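Local coordinates for protein glycosyl hydrolase (Bacteroides ovatus, PDB 3QC2) that is of unknown function but is a glycosyl hydrolase-like protein, probably carbohydrate-active, folded as a five-bladed beta-propeller, at residues E64-Y69 / R154-W159; P124-A127 / L133-M136; G182-E187 / Q193-V198; E327-F332 / W336-G341. One frame throughout, in Å; residues are numbered along the deposited sequence.

Interaction 1. Residues E64-Y69 / R154-W159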
# COMPACT_ATOMS: atom_id res chain seq x y z
N GLU A 64 -10.58 -16.51 -4.31
CA GLU A 64 -9.60 -16.54 -3.20
C GLU A 64 -8.90 -15.22 -3.07
O GLU A 64 -8.78 -14.48 -4.04
CB GLU A 64 -8.55 -17.62 -3.45
CG GLU A 64 -9.07 -19.03 -3.38
CD GLU A 64 -7.97 -20.08 -3.60
OE1 GLU A 64 -6.86 -19.71 -4.08
OE2 GLU A 64 -8.22 -21.27 -3.30
N ILE A 65 -8.43 -14.93 -1.86
CA ILE A 65 -7.67 -13.72 -1.62
C ILE A 65 -6.19 -14.01 -1.87
O ILE A 65 -5.63 -14.91 -1.25
CB ILE A 65 -7.82 -13.23 -0.17
CG1 ILE A 65 -9.25 -12.76 0.08
CG2 ILE A 65 -6.80 -12.09 0.12
CD1 ILE A 65 -9.51 -12.30 1.49
N VAL A 66 -5.57 -13.25 -2.78
CA VAL A 66 -4.14 -13.40 -3.07
C VAL A 66 -3.39 -12.19 -2.51
O VAL A 66 -3.83 -11.05 -2.68
CB VAL A 66 -3.87 -13.51 -4.58
CG1 VAL A 66 -2.38 -13.38 -4.88
CG2 VAL A 66 -4.41 -14.83 -5.14
N VAL A 67 -2.29 -12.46 -1.84
CA VAL A 67 -1.45 -11.43 -1.30
C VAL A 67 -0.05 -11.52 -1.89
O VAL A 67 0.50 -12.61 -2.00
CB VAL A 67 -1.36 -11.52 0.26
CG1 VAL A 67 -0.12 -10.81 0.79
CG2 VAL A 67 -2.64 -10.98 0.93
N LEU A 68 0.49 -10.38 -2.30
CA LEU A 68 1.88 -10.28 -2.71
C LEU A 68 2.55 -9.46 -1.62
O LEU A 68 2.20 -8.30 -1.40
CB LEU A 68 2.07 -9.63 -4.07
CG LEU A 68 1.99 -10.60 -5.26
CD1 LEU A 68 0.61 -11.11 -5.43
CD2 LEU A 68 2.46 -9.89 -6.52
N TYR A 69 3.52 -10.07 -0.94
CA TYR A 69 4.19 -9.43 0.17
C TYR A 69 5.64 -9.06 -0.14
O TYR A 69 6.35 -9.81 -0.81
CB TYR A 69 4.14 -10.32 1.43
CG TYR A 69 4.70 -11.74 1.26
CD1 TYR A 69 3.89 -12.78 0.81
CD2 TYR A 69 6.02 -12.03 1.56
CE1 TYR A 69 4.40 -14.10 0.66
CE2 TYR A 69 6.54 -13.33 1.42
CZ TYR A 69 5.72 -14.36 0.97
OH TYR A 69 6.21 -15.62 0.83
N ARG A 154 -2.26 -11.20 -15.53
CA ARG A 154 -3.60 -11.80 -15.57
C ARG A 154 -3.75 -12.98 -14.60
O ARG A 154 -4.88 -13.37 -14.30
CB ARG A 154 -3.99 -12.18 -17.00
CG ARG A 154 -4.22 -10.92 -17.84
CD ARG A 154 -4.76 -11.16 -19.21
NE ARG A 154 -4.95 -9.86 -19.87
CZ ARG A 154 -6.06 -9.09 -19.76
NH1 ARG A 154 -7.12 -9.49 -19.03
NH2 ARG A 154 -6.10 -7.92 -20.39
N ASN A 155 -2.62 -13.51 -14.10
CA ASN A 155 -2.64 -14.63 -13.13
C ASN A 155 -1.89 -14.31 -11.82
O ASN A 155 -1.70 -15.20 -10.98
CB ASN A 155 -2.05 -15.90 -13.77
CG ASN A 155 -0.56 -15.77 -14.06
OD1 ASN A 155 0.08 -14.77 -13.71
ND2 ASN A 155 0.01 -16.79 -14.70
N LEU A 156 -1.44 -13.05 -11.66
CA LEU A 156 -0.71 -12.58 -10.45
C LEU A 156 0.68 -13.27 -10.23
O LEU A 156 1.29 -13.10 -9.15
CB LEU A 156 -1.59 -12.70 -9.19
CG LEU A 156 -2.88 -11.85 -9.20
CD1 LEU A 156 -3.81 -12.27 -8.09
CD2 LEU A 156 -2.57 -10.33 -9.10
N LYS A 157 1.17 -14.02 -11.23
CA LYS A 157 2.51 -14.70 -11.16
C LYS A 157 3.44 -14.26 -12.30
O LYS A 157 4.62 -13.97 -12.06
CB LYS A 157 2.36 -16.23 -11.16
CG LYS A 157 1.80 -16.81 -9.83
CD LYS A 157 1.94 -18.36 -9.76
CE LYS A 157 1.54 -18.90 -8.39
NZ LYS A 157 1.64 -20.39 -8.28
N ASP A 158 2.92 -14.22 -13.53
CA ASP A 158 3.69 -13.81 -14.71
C ASP A 158 3.44 -12.34 -14.97
O ASP A 158 2.45 -11.97 -15.60
CB ASP A 158 3.29 -14.65 -15.91
CG ASP A 158 3.51 -16.14 -15.67
OD1 ASP A 158 4.51 -16.51 -14.99
OD2 ASP A 158 2.70 -16.94 -16.17
N TRP A 159 4.36 -11.50 -14.50
CA TRP A 159 4.23 -10.03 -14.61
C TRP A 159 5.00 -9.42 -15.76
O TRP A 159 6.07 -9.90 -16.13
CB TRP A 159 4.69 -9.38 -13.31
CG TRP A 159 3.84 -9.73 -12.18
CD1 TRP A 159 4.00 -10.79 -11.35
CD2 TRP A 159 2.66 -9.05 -11.76
NE1 TRP A 159 2.99 -10.80 -10.41
CE2 TRP A 159 2.15 -9.74 -10.64
CE3 TRP A 159 1.98 -7.91 -12.21
CZ2 TRP A 159 1.00 -9.34 -9.97
CZ3 TRP A 159 0.83 -7.51 -11.53
CH2 TRP A 159 0.35 -8.22 -10.42
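Val66 and Leu156 meet end to end. CD1 of Leu156 lies 3.7 Å from CG1 of Val66 and nearly as close to its CB, so one methyl rests against the branched end of the valine. Leu156 holds CG anti to its carbonyl carbon (chi1 -62°), which directs the isobutyl group at Val66. Beside this pair, Leu68 and Trp159 pass one another, running opposite ways, with Leu68 CD2 3.8 Å from Trp159 CZ2 and slanting to the indole. These apolar contacts carry the interface. They join two neighbouring blades of the propeller: strand 64-72 belongs to one four-stranded sheet, while residues 154-159 form the turn between strands 146-153 and 160-164 of the next. Tyr88 and Tyr134 also pack on Leu156.

The polar bonds lie inside the turn and set its shape. Asn155 OD1 accepts from Lys157 N at 2.8 Å, from above the carbonyl plane, and from Asp158 N at 2.9 Å, in the plane on a lone pair; the first makes an Asx turn. The amide is gripped at its other end as well, because Asn155 ND2 donates to Asp158 OD2 at 3.1 Å. Leu156 O receives a weak bond from Trp159 NE1.

Interaction 2. Residues P124-A127 / L133-M136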
# COMPACT_ATOMS: atom_id res chain seq x y z
N PRO A 124 4.00 -3.01 -3.00
CA PRO A 124 3.04 -3.12 -4.06
C PRO A 124 1.60 -2.79 -3.65
O PRO A 124 1.20 -2.97 -2.48
CB PRO A 124 3.13 -4.61 -4.44
CG PRO A 124 3.53 -5.28 -3.24
CD PRO A 124 4.47 -4.32 -2.54
N ARG A 125 0.86 -2.31 -4.62
CA ARG A 125 -0.56 -2.04 -4.50
C ARG A 125 -1.15 -2.59 -5.80
O ARG A 125 -0.65 -2.29 -6.88
CB ARG A 125 -0.82 -0.55 -4.36
CG ARG A 125 -0.41 0.00 -3.00
CD ARG A 125 -0.27 1.49 -3.02
NE ARG A 125 0.11 2.03 -1.72
CZ ARG A 125 1.33 1.99 -1.20
NH1 ARG A 125 2.34 1.40 -1.84
NH2 ARG A 125 1.55 2.54 -0.00
N ILE A 126 -2.18 -3.43 -5.67
CA ILE A 126 -2.80 -4.07 -6.82
C ILE A 126 -4.29 -3.78 -6.93
O ILE A 126 -5.03 -3.87 -5.95
CB ILE A 126 -2.59 -5.62 -6.77
CG1 ILE A 126 -1.08 -5.97 -6.85
CG2 ILE A 126 -3.36 -6.31 -7.91
CD1 ILE A 126 -0.78 -7.49 -6.80
N ALA A 127 -4.71 -3.40 -8.13
CA ALA A 127 -6.10 -3.18 -8.45
C ALA A 127 -6.36 -3.98 -9.73
O ALA A 127 -5.42 -4.29 -10.48
CB ALA A 127 -6.37 -1.71 -8.67
N LEU A 133 -7.57 -7.72 -15.68
CA LEU A 133 -6.18 -7.28 -15.84
C LEU A 133 -5.74 -6.68 -14.50
O LEU A 133 -6.29 -5.66 -14.07
CB LEU A 133 -6.02 -6.24 -16.95
CG LEU A 133 -4.57 -5.76 -17.22
CD1 LEU A 133 -3.69 -6.90 -17.71
CD2 LEU A 133 -4.53 -4.59 -18.21
N TYR A 134 -4.79 -7.33 -13.85
CA TYR A 134 -4.26 -6.84 -12.58
C TYR A 134 -3.19 -5.82 -12.86
O TYR A 134 -2.28 -6.07 -13.68
CB TYR A 134 -3.73 -7.99 -11.73
CG TYR A 134 -4.82 -8.92 -11.29
CD1 TYR A 134 -5.19 -10.01 -12.06
CD2 TYR A 134 -5.52 -8.69 -10.11
CE1 TYR A 134 -6.21 -10.86 -11.66
CE2 TYR A 134 -6.55 -9.54 -9.71
CZ TYR A 134 -6.88 -10.62 -10.49
OH TYR A 134 -7.90 -11.47 -10.10
N VAL A 135 -3.30 -4.66 -12.20
CA VAL A 135 -2.35 -3.57 -12.37
C VAL A 135 -1.64 -3.32 -11.04
O VAL A 135 -2.29 -2.97 -10.02
CB VAL A 135 -3.06 -2.28 -12.83
CG1 VAL A 135 -2.04 -1.13 -13.02
CG2 VAL A 135 -3.83 -2.52 -14.13
N MSE A 136 -0.32 -3.48 -11.03
CA MSE A 136 0.48 -3.28 -9.84
C MSE A 136 1.25 -1.98 -9.88
O MSE A 136 1.99 -1.73 -10.82
CB MSE A 136 1.47 -4.41 -9.66
CG MSE A 136 2.53 -4.14 -8.58
SE MSE A 136 3.79 -5.57 -8.41
CE MSE A 136 2.62 -6.82 -7.63
O HOH W 1 -2.56 -0.81 -8.25
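Ile126 and selenomethionine Met136 form a non-hydrogen-bonded antiparallel pair whose side chains share one face of the sheet. The methionine leaves the backbone with CG anti to N (chi1 169°) and bends only at its last torsion (chi3 -71°), which brings CE to 3.6 Å from Ile126 CD1 and 3.9 Å from Pro124 CB. On the other flank, Ile126 CG2 meets the Tyr134 ring at its edge, 3.9 Å from CD2, while the phenol is held by Leu60 O. Ala57, Thr59 and Leu68 of the preceding blade lie against Ile126.

Strands 120-128 and 134-141 make the first hairpin of an antiparallel four-stranded propeller blade.

Ala127 and Val135, a hydrogen-bonded pair, exchange two backbone bonds: Val135 N to Ala127 O at 2.8 Å, almost straight, and Ala127 N to Val135 O at 3.1 Å. Val135 O has a second donor, a water 2.8 Å away that also donates to Arg125 O and so bridges the two strands. Arg125 starts away from strand 134-141, and its guanidinium donates through NE to Gly251 O and through NH2 to Cys250 O. CA-H...O contacts, such as Met136 CA to Arg125 O at 3.3 Å, fill in between the stronger bonds.

Interaction 3. Residues G182-E187 / Q193-V198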
# COMPACT_ATOMS: atom_id res chain seq x y z
N GLY A 182 1.17 4.35 -5.02
CA GLY A 182 0.07 4.72 -5.92
C GLY A 182 -1.23 3.96 -5.63
O GLY A 182 -1.27 2.73 -5.74
N SER A 183 -2.29 4.70 -5.30
CA SER A 183 -3.61 4.12 -5.00
C SER A 183 -4.62 4.40 -6.12
O SER A 183 -5.26 5.46 -6.14
CB SER A 183 -4.14 4.68 -3.68
OG SER A 183 -3.24 4.38 -2.64
N ILE A 184 -4.77 3.45 -7.03
CA ILE A 184 -5.70 3.61 -8.16
C ILE A 184 -7.14 3.66 -7.67
O ILE A 184 -7.50 2.99 -6.69
CB ILE A 184 -5.54 2.49 -9.21
CG1 ILE A 184 -4.13 2.51 -9.80
CG2 ILE A 184 -6.57 2.63 -10.33
CD1 ILE A 184 -3.86 1.38 -10.77
N LEU A 185 -7.96 4.45 -8.36
CA LEU A 185 -9.37 4.59 -8.00
C LEU A 185 -10.14 3.34 -8.42
O LEU A 185 -10.00 2.87 -9.55
CB LEU A 185 -9.98 5.81 -8.66
CG LEU A 185 -11.42 6.14 -8.27
CD1 LEU A 185 -11.53 6.45 -6.76
CD2 LEU A 185 -11.90 7.29 -9.07
N THR A 186 -10.96 2.84 -7.51
CA THR A 186 -11.75 1.66 -7.73
C THR A 186 -13.16 1.85 -7.21
O THR A 186 -13.44 2.80 -6.49
CB THR A 186 -11.15 0.44 -6.99
OG1 THR A 186 -11.21 0.66 -5.57
CG2 THR A 186 -9.71 0.20 -7.41
N GLU A 187 -14.05 0.92 -7.60
CA GLU A 187 -15.43 0.90 -7.15
C GLU A 187 -15.92 -0.55 -7.05
O GLU A 187 -15.50 -1.42 -7.81
CB GLU A 187 -16.34 1.68 -8.11
CG GLU A 187 -17.83 1.72 -7.64
CD GLU A 187 -18.75 2.52 -8.57
OE1 GLU A 187 -18.35 2.82 -9.72
OE2 GLU A 187 -19.89 2.83 -8.13
N GLN A 193 -14.65 -5.42 -6.49
CA GLN A 193 -13.92 -4.15 -6.50
C GLN A 193 -13.08 -4.09 -7.76
O GLN A 193 -12.12 -4.87 -7.91
CB GLN A 193 -13.03 -4.02 -5.26
CG GLN A 193 -12.30 -2.66 -5.16
CD GLN A 193 -11.41 -2.55 -3.91
OE1 GLN A 193 -11.18 -3.52 -3.20
NE2 GLN A 193 -10.90 -1.35 -3.65
N VAL A 194 -13.42 -3.16 -8.66
CA VAL A 194 -12.72 -3.00 -9.92
C VAL A 194 -12.26 -1.56 -10.17
O VAL A 194 -12.83 -0.61 -9.61
CB VAL A 194 -13.63 -3.44 -11.13
CG1 VAL A 194 -13.99 -4.94 -11.03
CG2 VAL A 194 -14.88 -2.58 -11.21
N ILE A 195 -11.25 -1.42 -11.03
CA ILE A 195 -10.72 -0.12 -11.41
C ILE A 195 -11.82 0.68 -12.10
O ILE A 195 -12.45 0.20 -13.04
CB ILE A 195 -9.50 -0.27 -12.37
CG1 ILE A 195 -8.30 -0.90 -11.62
CG2 ILE A 195 -9.08 1.06 -12.94
CD1 ILE A 195 -7.12 -1.28 -12.53
N LYS A 196 -12.05 1.90 -11.62
CA LYS A 196 -13.10 2.75 -12.12
C LYS A 196 -12.56 3.98 -12.81
O LYS A 196 -11.60 4.60 -12.34
CB LYS A 196 -13.99 3.22 -10.96
CG LYS A 196 -15.09 4.24 -11.40
CD LYS A 196 -15.85 4.84 -10.26
CE LYS A 196 -16.91 5.82 -10.77
NZ LYS A 196 -17.89 5.17 -11.69
N LYS A 197 -13.21 4.36 -13.92
CA LYS A 197 -12.88 5.59 -14.63
C LYS A 197 -13.77 6.73 -14.14
O LYS A 197 -14.93 6.53 -13.77
CB LYS A 197 -13.11 5.45 -16.14
CG LYS A 197 -12.11 4.61 -16.90
CD LYS A 197 -12.38 4.77 -18.42
CE LYS A 197 -11.30 4.18 -19.28
NZ LYS A 197 -11.56 4.45 -20.75
N VAL A 198 -13.21 7.93 -14.17
CA VAL A 198 -13.94 9.14 -13.82
C VAL A 198 -13.55 10.19 -14.85
O VAL A 198 -12.35 10.34 -15.18
CB VAL A 198 -13.63 9.62 -12.38
CG1 VAL A 198 -12.15 9.72 -12.15
CG2 VAL A 198 -14.32 10.97 -12.10
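The carboxamide of Gln193 and the carboxylate of Glu187 each meet a partner across the hairpin. Gln193 NE2 donates to Thr186 OG1 at 2.8 Å, with the hydroxyl oxygen lying in the amide plane; its extended chain, CG anti to the backbone N (chi1 -176°), carries the amide across the threonine side chain. That hydroxyl is also bonded to Ala254 O of strand 247-257, so it joins three strands. Glu187 OE1 is approached by Lys196 NZ from the syn side, 29° out of the carboxylate plane, in a salt bridge of 3.1 Å. The lysine chain slants over the glutamate, its CD 3.3 Å from Glu187 OE1, and Lys196 also makes a cation-pi contact with Tyr256.

Glu187 and Val194 exchange two backbone bonds of 2.8 Å, Glu187 N to Val194 O and Val194 N to Glu187 O. Farther along, Lys196 N reaches Leu185 O at 3.1 Å. Apolar ends complete the contact: Ile184 and Ile195 cross at a slant, CG2 to CG2 3.9 Å, and Leu185 CD2 meets Val198 CG1.

Segments 182-187 and 193-195 run at 135° to each other, a strongly twisted antiparallel hairpin. Strand 182-189 also pairs in parallel with strand 247-257, which joins this blade to the next blade of the propeller.

Interaction 4. Residues E327-F332 / W336-G341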
# COMPACT_ATOMS: atom_id res chain seq x y z
N GLU A 327 -1.94 -1.27 3.23
CA GLU A 327 -1.58 -1.31 1.81
C GLU A 327 -2.44 -2.24 0.93
O GLU A 327 -2.54 -2.01 -0.29
CB GLU A 327 -0.11 -1.70 1.73
CG GLU A 327 0.54 -1.58 0.37
CD GLU A 327 2.08 -1.72 0.47
OE1 GLU A 327 2.64 -1.41 1.53
OE2 GLU A 327 2.70 -2.13 -0.51
N GLY A 328 -3.03 -3.28 1.54
CA GLY A 328 -3.88 -4.25 0.81
C GLY A 328 -5.27 -4.26 1.39
O GLY A 328 -5.45 -4.09 2.62
N MSE A 329 -6.27 -4.50 0.55
CA MSE A 329 -7.66 -4.46 0.99
C MSE A 329 -8.55 -5.24 0.01
O MSE A 329 -8.51 -5.01 -1.19
CB MSE A 329 -8.09 -3.01 1.08
CG MSE A 329 -9.38 -2.75 1.77
SE MSE A 329 -9.59 -0.80 2.05
CE MSE A 329 -11.40 -0.86 2.76
N VAL A 330 -9.36 -6.17 0.54
CA VAL A 330 -10.21 -7.00 -0.31
C VAL A 330 -11.62 -7.16 0.26
O VAL A 330 -11.79 -7.47 1.43
CB VAL A 330 -9.61 -8.43 -0.49
CG1 VAL A 330 -10.39 -9.20 -1.53
CG2 VAL A 330 -8.12 -8.38 -0.89
N TYR A 331 -12.62 -6.96 -0.60
CA TYR A 331 -14.01 -7.19 -0.23
C TYR A 331 -14.25 -8.65 -0.54
O TYR A 331 -14.28 -9.04 -1.71
CB TYR A 331 -14.94 -6.28 -1.02
CG TYR A 331 -16.39 -6.36 -0.60
CD1 TYR A 331 -16.76 -6.11 0.72
CD2 TYR A 331 -17.40 -6.63 -1.53
CE1 TYR A 331 -18.09 -6.16 1.11
CE2 TYR A 331 -18.73 -6.68 -1.15
CZ TYR A 331 -19.07 -6.44 0.17
OH TYR A 331 -20.38 -6.49 0.57
N PHE A 332 -14.41 -9.45 0.50
CA PHE A 332 -14.52 -10.90 0.36
C PHE A 332 -15.57 -11.44 1.29
O PHE A 332 -15.52 -11.20 2.48
CB PHE A 332 -13.14 -11.51 0.67
CG PHE A 332 -13.04 -13.00 0.44
CD1 PHE A 332 -13.03 -13.52 -0.87
CD2 PHE A 332 -12.91 -13.87 1.51
CE1 PHE A 332 -12.92 -14.89 -1.08
CE2 PHE A 332 -12.79 -15.26 1.30
CZ PHE A 332 -12.80 -15.76 0.01
N TRP A 336 -14.73 -6.65 4.70
CA TRP A 336 -13.50 -6.02 4.20
C TRP A 336 -12.26 -6.50 4.98
O TRP A 336 -12.18 -6.37 6.21
CB TRP A 336 -13.60 -4.50 4.28
CG TRP A 336 -14.51 -3.88 3.25
CD1 TRP A 336 -15.81 -3.51 3.42
CD2 TRP A 336 -14.16 -3.54 1.91
NE1 TRP A 336 -16.29 -2.96 2.27
CE2 TRP A 336 -15.30 -2.96 1.32
CE3 TRP A 336 -12.99 -3.66 1.15
CZ2 TRP A 336 -15.32 -2.51 0.00
CZ3 TRP A 336 -13.01 -3.21 -0.17
CH2 TRP A 336 -14.16 -2.63 -0.73
N TYR A 337 -11.29 -7.03 4.24
CA TYR A 337 -10.05 -7.53 4.80
C TYR A 337 -8.91 -6.54 4.54
O TYR A 337 -8.55 -6.30 3.40
CB TYR A 337 -9.74 -8.91 4.20
CG TYR A 337 -10.71 -9.96 4.66
CD1 TYR A 337 -12.02 -9.99 4.17
CD2 TYR A 337 -10.35 -10.89 5.62
CE1 TYR A 337 -12.92 -10.94 4.61
CE2 TYR A 337 -11.25 -11.84 6.07
CZ TYR A 337 -12.53 -11.86 5.56
OH TYR A 337 -13.43 -12.80 6.00
N LEU A 338 -8.38 -5.97 5.62
CA LEU A 338 -7.29 -4.98 5.52
C LEU A 338 -5.97 -5.64 5.82
O LEU A 338 -5.79 -6.21 6.91
CB LEU A 338 -7.53 -3.84 6.52
CG LEU A 338 -6.56 -2.66 6.47
CD1 LEU A 338 -6.59 -1.99 5.09
CD2 LEU A 338 -6.88 -1.67 7.55
N TYR A 339 -5.04 -5.57 4.87
CA TYR A 339 -3.71 -6.18 5.03
C TYR A 339 -2.68 -5.10 5.18
O TYR A 339 -2.66 -4.15 4.40
CB TYR A 339 -3.40 -7.10 3.85
CG TYR A 339 -4.35 -8.24 3.81
CD1 TYR A 339 -4.15 -9.36 4.60
CD2 TYR A 339 -5.48 -8.18 3.02
CE1 TYR A 339 -5.06 -10.41 4.59
CE2 TYR A 339 -6.39 -9.22 2.99
CZ TYR A 339 -6.18 -10.33 3.78
OH TYR A 339 -7.10 -11.35 3.73
N TYR A 340 -1.81 -5.25 6.18
CA TYR A 340 -0.83 -4.22 6.51
C TYR A 340 0.49 -4.77 7.02
O TYR A 340 0.58 -5.90 7.46
CB TYR A 340 -1.43 -3.29 7.58
CG TYR A 340 -1.85 -4.00 8.85
CD1 TYR A 340 -3.06 -4.71 8.92
CD2 TYR A 340 -1.05 -3.97 9.99
CE1 TYR A 340 -3.46 -5.37 10.10
CE2 TYR A 340 -1.44 -4.62 11.18
CZ TYR A 340 -2.65 -5.32 11.22
OH TYR A 340 -3.04 -5.95 12.38
N GLY A 341 1.52 -3.92 6.94
CA GLY A 341 2.85 -4.27 7.42
C GLY A 341 2.95 -3.98 8.91
O GLY A 341 2.45 -2.96 9.37
O HOH W 2 -16.19 -12.78 5.37
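Trp336 is held between selenomethionine Met329 and Tyr331, which reach opposite faces of its indole. On one face lies the Met329 methyl, CE 3.6 Å from Trp336 CE3, with the selenium placed obliquely in a Met-aromatic contact. On the other, Tyr331 CB sits 3.7 Å from the centroid of the six-membered ring, only 9° off the normal, a CH-pi contact. Tyr331 CD1 lies over the same face, 3.5 Å from Trp336 CE2, the two rings set obliquely with their planes at 37°. Met329 has CG anti to the backbone N (chi1 -168°), and its extended chain carries the methyl to the indole.

Phe332 O approaches the edge of the Tyr337 ring, 3.4 Å from CE1, and a water bonded to Tyr337 OH makes a weak bond to the same carbonyl. Behind these side chains the hairpin backbone sets the register. Val330 and Tyr337 exchange two bonds, and Tyr339 N donates to Gly328 O at 2.7 Å. Glu327 N and Gly328 N both donate to Tyr339 O, at 3.2 and 3.0 Å, a classic beta bulge.

Farther out, Phe16 meets Trp336 edge to face, and Tyr339 OH bonds to Gly94 O. Apart from the backbone hydrogen bonds and the weak water bridge, the strands are therefore joined mainly by dispersion and CH-pi attraction, with the indole oriented by contacts on both faces.

From the N terminus, interaction 1 opens at residues 64-69 and closes its long loop at 154-159. Interaction 2 is a short hairpin nested inside that loop, and the two share packing: Met136 touches both Leu68 and Trp159. Interactions 3 and 4 follow in series as two more hairpins, and none of the four cross. Interaction 2 leans on interaction 3 through Val135 with Ile184 and Ala127 with Ile195, joining consecutive blades. Interaction 4, late in the chain, returns to its beginning: Val330, Phe332, Tyr337 and Tyr339 gather on Ile65 of interaction 1, bringing the last blade against the first and so closing the propeller ring.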